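Local coordinates for protein mannitol dehydrogenase (Pseudomonas fluorescens, PDB 1LJ8) that binds NAD and probably catalyses the NAD-dependent oxidation of mannitol at carbon 2, at residues Cys375-Gly378 and Ser379-Phe382; Asp428-Ala431 and Glu432-Gln435; Gly416-Glu419 and Asn420-Tyr424. All coordinates share one frame; numbering follows the deposited sequence.

Contact 1: Cys375-Gly378 and Ser379-Phe382; sequences CSDG and SSKF
Lys381 and Ser380 reach back from the first turn of a helix to the loop before it, each gripping a different part of that loop. Lys381 does so with its whole length: its chain is extended beyond CG and runs alongside the backbone of Asp377 and Ser376, the methylenes lying against carbonyl oxygens until NZ meets Ser376 O at 2.8 Å. The ammonium comes in 20° from that carbonyl's plane. The short Ser380 needs no such reach: its OG lies 2.6 Å from Asp377 OD1 and gives its proton to the syn side of the carboxylate, 25° out of plane. Asp377 is the N-cap of helix 378-385, a place that suits a short acidic side chain: CG stands anti to the backbone N (chi1 -161°), which turns OD1 toward the helix start, where Ser380 N adds a weak capping bond of 3.4 Å to the same OD1. Meanwhile Asp377 O takes Lys381 N at 2.9 Å, and Gly378 O takes Phe382 N at 2.9 Å, with the edge of the Phe382 ring resting beside that same oxygen. The ring meets Trp410 and packs on Val406 and Val407, all of helix 401-413, a place that suits a large apolar side chain. The side chain of Lys381 lies about 4 Å from that of Glu133, a residue of the NAD site.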
ATOM      1  N   CYS A 375       7.958   7.934  -2.250  1.00 13.76           N
ATOM      2  CA  CYS A 375       9.290   7.661  -1.689  1.00 12.90           C
ATOM      3  C   CYS A 375       9.194   7.020  -0.326  1.00 12.76           C
ATOM      4  O   CYS A 375      10.118   6.382   0.125  1.00 11.39           O
ATOM      5  CB  CYS A 375      10.079   8.963  -1.407  1.00 12.62           C
ATOM      6  SG  CYS A 375      10.612   9.919  -2.787  1.00 14.35           S
ATOM      7  N   SER A 376       8.091   7.265   0.372  1.00 13.59           N
ATOM      8  CA  SER A 376       8.032   6.791   1.747  1.00 14.27           C
ATOM      9  C   SER A 376       8.213   5.299   1.967  1.00 14.88           C
ATOM     10  O   SER A 376       7.765   4.464   1.169  1.00 13.50           O
ATOM     11  CB  SER A 376       6.720   7.257   2.425  1.00 16.91           C
ATOM     12  OG  SER A 376       5.614   6.441   2.057  1.00 20.57           O
ATOM     13  N   ASP A 377       8.918   4.975   3.044  1.00 13.47           N
ATOM     14  CA  ASP A 377       9.101   3.589   3.455  1.00 14.75           C
ATOM     15  C   ASP A 377       9.826   2.717   2.411  1.00 14.24           C
ATOM     16  O   ASP A 377       9.454   1.546   2.159  1.00 12.88           O
ATOM     17  CB  ASP A 377       7.704   2.994   3.800  1.00 14.67           C
ATOM     18  CG  ASP A 377       7.776   1.741   4.662  1.00 18.34           C
ATOM     19  OD1 ASP A 377       8.891   1.386   5.142  1.00 17.02           O
ATOM     20  OD2 ASP A 377       6.687   1.099   4.857  1.00 19.26           O
ATOM     21  N   GLY A 378      10.868   3.289   1.824  1.00 13.03           N
ATOM     22  CA  GLY A 378      11.667   2.522   0.870  1.00 14.07           C
ATOM     23  C   GLY A 378      12.262   1.293   1.554  1.00 13.29           C
ATOM     24  O   GLY A 378      12.452   0.254   0.899  1.00 13.50           O
ATOM     25  N   SER A 379      12.592   1.397   2.854  1.00 12.05           N
ATOM     26  CA  SER A 379      13.165   0.229   3.548  1.00 12.44           C
ATOM     27  C   SER A 379      12.216  -0.978   3.491  1.00 12.28           C
ATOM     28  O   SER A 379      12.675  -2.126   3.387  1.00 14.41           O
ATOM     29  CB  SER A 379      13.528   0.561   5.007  1.00 13.74           C
ATOM     30  OG  SER A 379      12.368   0.866   5.766  1.00 14.68           O
ATOM     31  N   SER A 380      10.904  -0.744   3.490  1.00 13.09           N
ATOM     32  CA  SER A 380       9.971  -1.869   3.391  1.00 12.57           C
ATOM     33  C   SER A 380       9.566  -2.158   1.940  1.00 12.75           C
ATOM     34  O   SER A 380       9.189  -3.292   1.619  1.00 13.10           O
ATOM     35  CB  SER A 380       8.651  -1.605   4.172  1.00 15.89           C
ATOM     36  OG  SER A 380       8.876  -1.208   5.535  1.00 14.43           O
ATOM     37  N   LYS A 381       9.608  -1.137   1.087  1.00 13.05           N
ATOM     38  CA  LYS A 381       9.167  -1.296  -0.295  1.00 12.58           C
ATOM     39  C   LYS A 381      10.186  -1.953  -1.218  1.00 13.34           C
ATOM     40  O   LYS A 381       9.790  -2.734  -2.087  1.00 14.32           O
ATOM     41  CB  LYS A 381       8.780   0.068  -0.873  1.00 12.52           C
ATOM     42  CG  LYS A 381       7.522   0.623  -0.245  1.00 12.16           C
ATOM     43  CD  LYS A 381       7.278   2.030  -0.709  1.00 11.84           C
ATOM     44  CE  LYS A 381       5.859   2.490  -0.185  1.00 14.19           C
ATOM     45  NZ  LYS A 381       5.646   3.903  -0.537  1.00 12.69           N
ATOM     46  N   PHE A 382      11.469  -1.651  -1.039  1.00 11.80           N
ATOM     47  CA  PHE A 382      12.454  -2.278  -1.903  1.00 12.83           C
ATOM     48  C   PHE A 382      12.359  -3.801  -2.054  1.00 12.23           C
ATOM     49  O   PHE A 382      12.363  -4.287  -3.185  1.00 13.39           O
ATOM     50  CB  PHE A 382      13.897  -1.876  -1.515  1.00 13.20           C
ATOM     51  CG  PHE A 382      14.404  -0.662  -2.285  1.00 15.61           C
ATOM     52  CD1 PHE A 382      14.379   0.596  -1.712  1.00 15.94           C
ATOM     53  CD2 PHE A 382      14.855  -0.790  -3.603  1.00 13.28           C
ATOM     54  CE1 PHE A 382      14.793   1.717  -2.406  1.00 15.87           C
ATOM     55  CE2 PHE A 382      15.275   0.335  -4.327  1.00 14.40           C
ATOM     56  CZ  PHE A 382      15.248   1.605  -3.725  1.00 15.47           C
TER

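Contact 2: Asp428-Ala431 and Glu432-Gln435; sequences DPRA and EFCQ
Arg430 O accepts from Cys434 N at 2.9 Å and Ala431 O from Gln435 N at 2.8 Å, the opening bonds of helix 431-437, which follows directly on a type I turn from Asp428 to Ala431. The side chains of Arg430 and Phe433 run side by side in the same direction. A bend at chi3 (65°) in the arginine chain lays its guanidinium flat on the ring, the planes 13° apart. NH2 sits over the centre of the ring, 3.5 Å from Phe433 CE2, and CZ stands 4.0 Å from the ring centroid, a cation-pi stack. Asp428 fixes the root of the arginine: its OD2, which also accepts from Ser379, takes Arg430 N at 2.7 Å through the anti lone pair, closing an Asx turn that suits aspartate because its short carboxylate can fold back on the chain. Arg430 occupies the N-cap position, but its side chain is spent elsewhere: a long planar cation can lie on the ring and still reach an acid, NH1 forming a salt bridge with Glu453. Held flat by the ring and tethered at NH1, the guanidinium would be expected to stay charged beside this acid and so sustain the cation-pi attraction.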
ATOM      1  N   ASP A 428      10.415   7.348   6.599  1.00 16.90           N
ATOM      2  CA  ASP A 428      10.659   5.911   6.622  1.00 17.34           C
ATOM      3  C   ASP A 428      10.654   5.494   8.074  1.00 19.52           C
ATOM      4  O   ASP A 428      11.223   6.191   8.917  1.00 20.03           O
ATOM      5  CB  ASP A 428      12.035   5.639   6.000  1.00 14.39           C
ATOM      6  CG  ASP A 428      12.300   4.161   5.725  1.00 18.29           C
ATOM      7  OD1 ASP A 428      12.504   3.857   4.513  1.00 16.62           O
ATOM      8  OD2 ASP A 428      12.327   3.317   6.689  1.00 16.75           O
ATOM      9  N   PRO A 429      10.012   4.366   8.392  1.00 20.27           N
ATOM     10  CA  PRO A 429       9.982   3.923   9.792  1.00 20.31           C
ATOM     11  C   PRO A 429      11.379   3.609  10.320  1.00 21.07           C
ATOM     12  O   PRO A 429      11.604   3.589  11.520  1.00 22.32           O
ATOM     13  CB  PRO A 429       9.044   2.716   9.752  1.00 20.78           C
ATOM     14  CG  PRO A 429       9.208   2.171   8.330  1.00 20.76           C
ATOM     15  CD  PRO A 429       9.245   3.459   7.516  1.00 19.86           C
ATOM     16  N   ARG A 430      12.347   3.417   9.426  1.00 18.84           N
ATOM     17  CA  ARG A 430      13.704   3.137   9.864  1.00 19.15           C
ATOM     18  C   ARG A 430      14.610   4.249   9.358  1.00 18.89           C
ATOM     19  O   ARG A 430      15.754   4.004   8.993  1.00 19.93           O
ATOM     20  CB  ARG A 430      14.188   1.807   9.283  1.00 20.21           C
ATOM     21  CG  ARG A 430      13.244   0.651   9.582  1.00 20.71           C
ATOM     22  CD  ARG A 430      13.912  -0.690   9.256  1.00 21.90           C
ATOM     23  NE  ARG A 430      15.074  -0.941  10.121  1.00 22.12           N
ATOM     24  CZ  ARG A 430      15.937  -1.941   9.949  1.00 21.31           C
ATOM     25  NH1 ARG A 430      15.779  -2.805   8.947  1.00 20.05           N
ATOM     26  NH2 ARG A 430      16.982  -2.071  10.779  1.00 21.85           N
ATOM     27  N   ALA A 431      14.097   5.471   9.350  1.00 20.31           N
ATOM     28  CA  ALA A 431      14.862   6.591   8.807  1.00 21.25           C
ATOM     29  C   ALA A 431      16.246   6.756   9.430  1.00 22.09           C
ATOM     30  O   ALA A 431      17.270   6.834   8.716  1.00 21.12           O
ATOM     31  CB  ALA A 431      14.053   7.918   8.946  1.00 21.43           C
ATOM     32  N   GLU A 432      16.283   6.828  10.758  1.00 22.99           N
ATOM     33  CA  GLU A 432      17.552   7.031  11.450  1.00 25.20           C
ATOM     34  C   GLU A 432      18.561   5.962  11.041  1.00 23.31           C
ATOM     35  O   GLU A 432      19.697   6.272  10.660  1.00 24.13           O
ATOM     36  CB  GLU A 432      17.312   7.024  12.959  1.00 27.76           C
ATOM     37  CG  GLU A 432      18.570   7.045  13.774  1.00 33.55           C
ATOM     38  CD  GLU A 432      18.372   7.837  15.055  1.00 37.14           C
ATOM     39  OE1 GLU A 432      17.227   7.848  15.570  1.00 38.73           O
ATOM     40  OE2 GLU A 432      19.350   8.456  15.530  1.00 39.20           O
ATOM     41  N   PHE A 433      18.131   4.713  11.110  1.00 22.34           N
ATOM     42  CA  PHE A 433      18.953   3.585  10.702  1.00 21.73           C
ATOM     43  C   PHE A 433      19.431   3.730   9.231  1.00 21.13           C
ATOM     44  O   PHE A 433      20.626   3.553   8.938  1.00 22.17           O
ATOM     45  CB  PHE A 433      18.155   2.290  10.857  1.00 23.04           C
ATOM     46  CG  PHE A 433      18.845   1.085  10.303  1.00 23.07           C
ATOM     47  CD1 PHE A 433      19.833   0.433  11.032  1.00 24.64           C
ATOM     48  CD2 PHE A 433      18.511   0.600   9.035  1.00 24.19           C
ATOM     49  CE1 PHE A 433      20.487  -0.698  10.511  1.00 24.51           C
ATOM     50  CE2 PHE A 433      19.146  -0.516   8.500  1.00 23.83           C
ATOM     51  CZ  PHE A 433      20.143  -1.179   9.238  1.00 23.51           C
ATOM     52  N   CYS A 434      18.528   4.047   8.305  1.00 20.82           N
ATOM     53  CA  CYS A 434      18.954   4.149   6.898  1.00 21.03           C
ATOM     54  C   CYS A 434      19.891   5.340   6.639  1.00 21.29           C
ATOM     55  O   CYS A 434      20.837   5.222   5.886  1.00 21.29           O
ATOM     56  CB  CYS A 434      17.742   4.223   5.953  1.00 19.21           C
ATOM     57  SG  CYS A 434      16.701   2.685   6.000  1.00 21.39           S
ATOM     58  N   GLN A 435      19.626   6.493   7.247  1.00 23.34           N
ATOM     59  CA  GLN A 435      20.517   7.625   7.043  1.00 24.21           C
ATOM     60  C   GLN A 435      21.907   7.286   7.570  1.00 24.07           C
ATOM     61  O   GLN A 435      22.928   7.738   7.023  1.00 23.39           O
ATOM     62  CB  GLN A 435      19.956   8.869   7.742  1.00 25.51           C
ATOM     63  CG  GLN A 435      18.718   9.433   7.020  1.00 26.96           C
ATOM     64  CD  GLN A 435      18.502  10.905   7.332  1.00 31.00           C
ATOM     65  OE1 GLN A 435      18.248  11.265   8.485  1.00 34.02           O
ATOM     66  NE2 GLN A 435      18.621  11.768   6.310  1.00 31.79           N
TER

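Contact 3: Gly416-Glu419 and Asn420-Tyr424; sequences GVDE and NGVSY
Two side chains with chi1 near +60° fold back over this hairpin: Asp418 (70°) and Tyr424 (50°) both place CG between the backbone N and the carbonyl carbon, which brings the carboxylate over the turn and the phenol ring over Gly416. The ring lies face-on to the glycine, Gly416 CA standing 3.8 Å from the Tyr424 ring centroid, a CH-pi contact. Gly416 has positive phi just after helix 401-413, and a side chain there would jam against the carbonyl oxygen of the preceding residue. Along the two arms, Tyr424 N bonds to Gly416 O at 3.0 Å and, next to the turn, Asp418 N to Val422 O at 2.9 Å, bracketing the single antiparallel bridge between Val417 and Ser423. A type I turn from Asp418 to Gly421 closes the tip, Gly421 N bonding to Asp418 O; with Gly421 taking the positive phi that suits a glycine at the fourth position, this is a type I + G1 bulge hairpin. At this turn, Asp418 OD1 receives two backbone donors from opposite faces of the carboxylate plane, Asn420 N at 2.8 Å and Val422 N at 2.9 Å. Its other oxygen, OD2, lies against Val422 CB and is bound in a salt bridge by Arg316. With an alanine in place of Asp418, the amides of Asn420 and Val422 would probably be left without their shared acceptor and Arg316 without this acid. Tyr424 OH is hydrogen-bonded to Tyr413 O, while its ring meets Phe311 edge-to-face. Buried though it is, the Asp418 carboxylate has both oxygens engaged, and two amides together with a guanidinium would be expected to stabilise its negative charge and lower its tendency to take up a proton.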
ATOM      1  N   GLY A 416      19.258  13.463   2.402  1.00 17.60           N
ATOM      2  CA  GLY A 416      18.347  14.561   2.769  1.00 18.08           C
ATOM      3  C   GLY A 416      18.434  15.945   2.129  1.00 19.57           C
ATOM      4  O   GLY A 416      17.920  16.912   2.729  1.00 19.92           O
ATOM      5  N   VAL A 417      19.035  16.065   0.948  1.00 18.15           N
ATOM      6  CA  VAL A 417      19.126  17.362   0.268  1.00 19.70           C
ATOM      7  C   VAL A 417      19.046  17.106  -1.228  1.00 18.16           C
ATOM      8  O   VAL A 417      19.730  16.209  -1.743  1.00 20.07           O
ATOM      9  CB  VAL A 417      20.465  18.128   0.543  1.00 20.93           C
ATOM     10  CG1 VAL A 417      20.347  19.564  -0.020  1.00 21.77           C
ATOM     11  CG2 VAL A 417      20.738  18.203   2.014  1.00 24.30           C
ATOM     12  N   ASP A 418      18.202  17.853  -1.935  1.00 16.91           N
ATOM     13  CA  ASP A 418      18.079  17.617  -3.369  1.00 15.87           C
ATOM     14  C   ASP A 418      19.009  18.489  -4.190  1.00 16.49           C
ATOM     15  O   ASP A 418      19.813  19.248  -3.630  1.00 15.87           O
ATOM     16  CB  ASP A 418      16.594  17.712  -3.844  1.00 16.29           C
ATOM     17  CG  ASP A 418      16.017  19.130  -3.810  1.00 18.07           C
ATOM     18  OD1 ASP A 418      16.790  20.108  -3.823  1.00 16.85           O
ATOM     19  OD2 ASP A 418      14.767  19.239  -3.800  1.00 17.98           O
ATOM     20  N   GLU A 419      18.931  18.373  -5.514  1.00 15.99           N
ATOM     21  CA  GLU A 419      19.836  19.127  -6.359  1.00 17.31           C
ATOM     22  C   GLU A 419      19.591  20.636  -6.325  1.00 17.97           C
ATOM     23  O   GLU A 419      20.462  21.391  -6.733  1.00 18.77           O
ATOM     24  CB  GLU A 419      19.780  18.624  -7.806  1.00 15.36           C
ATOM     25  CG  GLU A 419      20.399  17.212  -7.894  1.00 16.23           C
ATOM     26  CD  GLU A 419      20.435  16.601  -9.295  1.00 16.82           C
ATOM     27  OE1 GLU A 419      19.924  17.173 -10.297  1.00 16.84           O
ATOM     28  OE2 GLU A 419      20.975  15.479  -9.396  1.00 17.03           O
ATOM     29  N   ASN A 420      18.416  21.042  -5.869  1.00 18.06           N
ATOM     30  CA  ASN A 420      18.131  22.491  -5.776  1.00 19.27           C
ATOM     31  C   ASN A 420      18.498  23.040  -4.383  1.00 20.04           C
ATOM     32  O   ASN A 420      18.256  24.230  -4.096  1.00 19.54           O
ATOM     33  CB  ASN A 420      16.642  22.769  -6.025  1.00 17.95           C
ATOM     34  CG  ASN A 420      16.263  22.586  -7.468  1.00 18.28           C
ATOM     35  OD1 ASN A 420      17.104  22.719  -8.339  1.00 18.36           O
ATOM     36  ND2 ASN A 420      14.979  22.319  -7.738  1.00 18.29           N
ATOM     37  N   GLY A 421      19.046  22.192  -3.514  1.00 19.80           N
ATOM     38  CA  GLY A 421      19.387  22.651  -2.169  1.00 18.74           C
ATOM     39  C   GLY A 421      18.237  22.558  -1.176  1.00 20.88           C
ATOM     40  O   GLY A 421      18.334  23.048  -0.038  1.00 21.82           O
ATOM     41  N   VAL A 422      17.159  21.889  -1.545  1.00 18.86           N
ATOM     42  CA  VAL A 422      16.007  21.797  -0.647  1.00 22.25           C
ATOM     43  C   VAL A 422      16.218  20.584   0.232  1.00 24.13           C
ATOM     44  O   VAL A 422      16.459  19.466  -0.279  1.00 21.95           O
ATOM     45  CB  VAL A 422      14.714  21.646  -1.447  1.00 22.85           C
ATOM     46  CG1 VAL A 422      13.476  21.523  -0.494  1.00 23.32           C
ATOM     47  CG2 VAL A 422      14.584  22.839  -2.412  1.00 24.54           C
ATOM     48  N   SER A 423      16.166  20.819   1.542  1.00 22.74           N
ATOM     49  CA  SER A 423      16.362  19.780   2.551  1.00 24.40           C
ATOM     50  C   SER A 423      15.055  19.136   2.956  1.00 25.74           C
ATOM     51  O   SER A 423      14.037  19.807   3.075  1.00 27.75           O
ATOM     52  CB  SER A 423      16.958  20.383   3.797  1.00 23.91           C
ATOM     53  OG  SER A 423      18.152  21.056   3.464  1.00 29.57           O
ATOM     54  N   TYR A 424      15.097  17.838   3.207  1.00 23.79           N
ATOM     55  CA  TYR A 424      13.907  17.121   3.630  1.00 23.12           C
ATOM     56  C   TYR A 424      14.210  16.065   4.665  1.00 24.07           C
ATOM     57  O   TYR A 424      15.366  15.604   4.830  1.00 23.03           O
ATOM     58  CB  TYR A 424      13.235  16.497   2.409  1.00 23.40           C
ATOM     59  CG  TYR A 424      14.207  15.724   1.551  1.00 21.64           C
ATOM     60  CD1 TYR A 424      14.466  14.378   1.809  1.00 20.81           C
ATOM     61  CD2 TYR A 424      14.889  16.347   0.507  1.00 20.45           C
ATOM     62  CE1 TYR A 424      15.389  13.666   1.041  1.00 18.69           C
ATOM     63  CE2 TYR A 424      15.829  15.647  -0.270  1.00 19.75           C
ATOM     64  CZ  TYR A 424      16.064  14.297   0.016  1.00 18.48           C
ATOM     65  OH  TYR A 424      16.996  13.596  -0.747  1.00 16.27           O
TER

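Along the chain the order is contact 1, contact 3, contact 2, all within the family's C-terminal domain. Contacts 1 and 2 touch, their centres 10 Å apart, so that the start of helix 378-385 is linked to the loop that leads into helix 431-437. Contact 3 is the hairpin that follows helix 401-413 and leads toward contact 2, with its centre about 17 Å from that of contact 2 and about 19 Å from that of contact 1. Contact 1 lies nearest the cofactor, Lys381 having its side chain about 6 Å from the bound NAD. Two helix starts are thus tied together, one of them beside the cofactor site, while the hairpin lies away from the annotated sites, at the edge of the same domain.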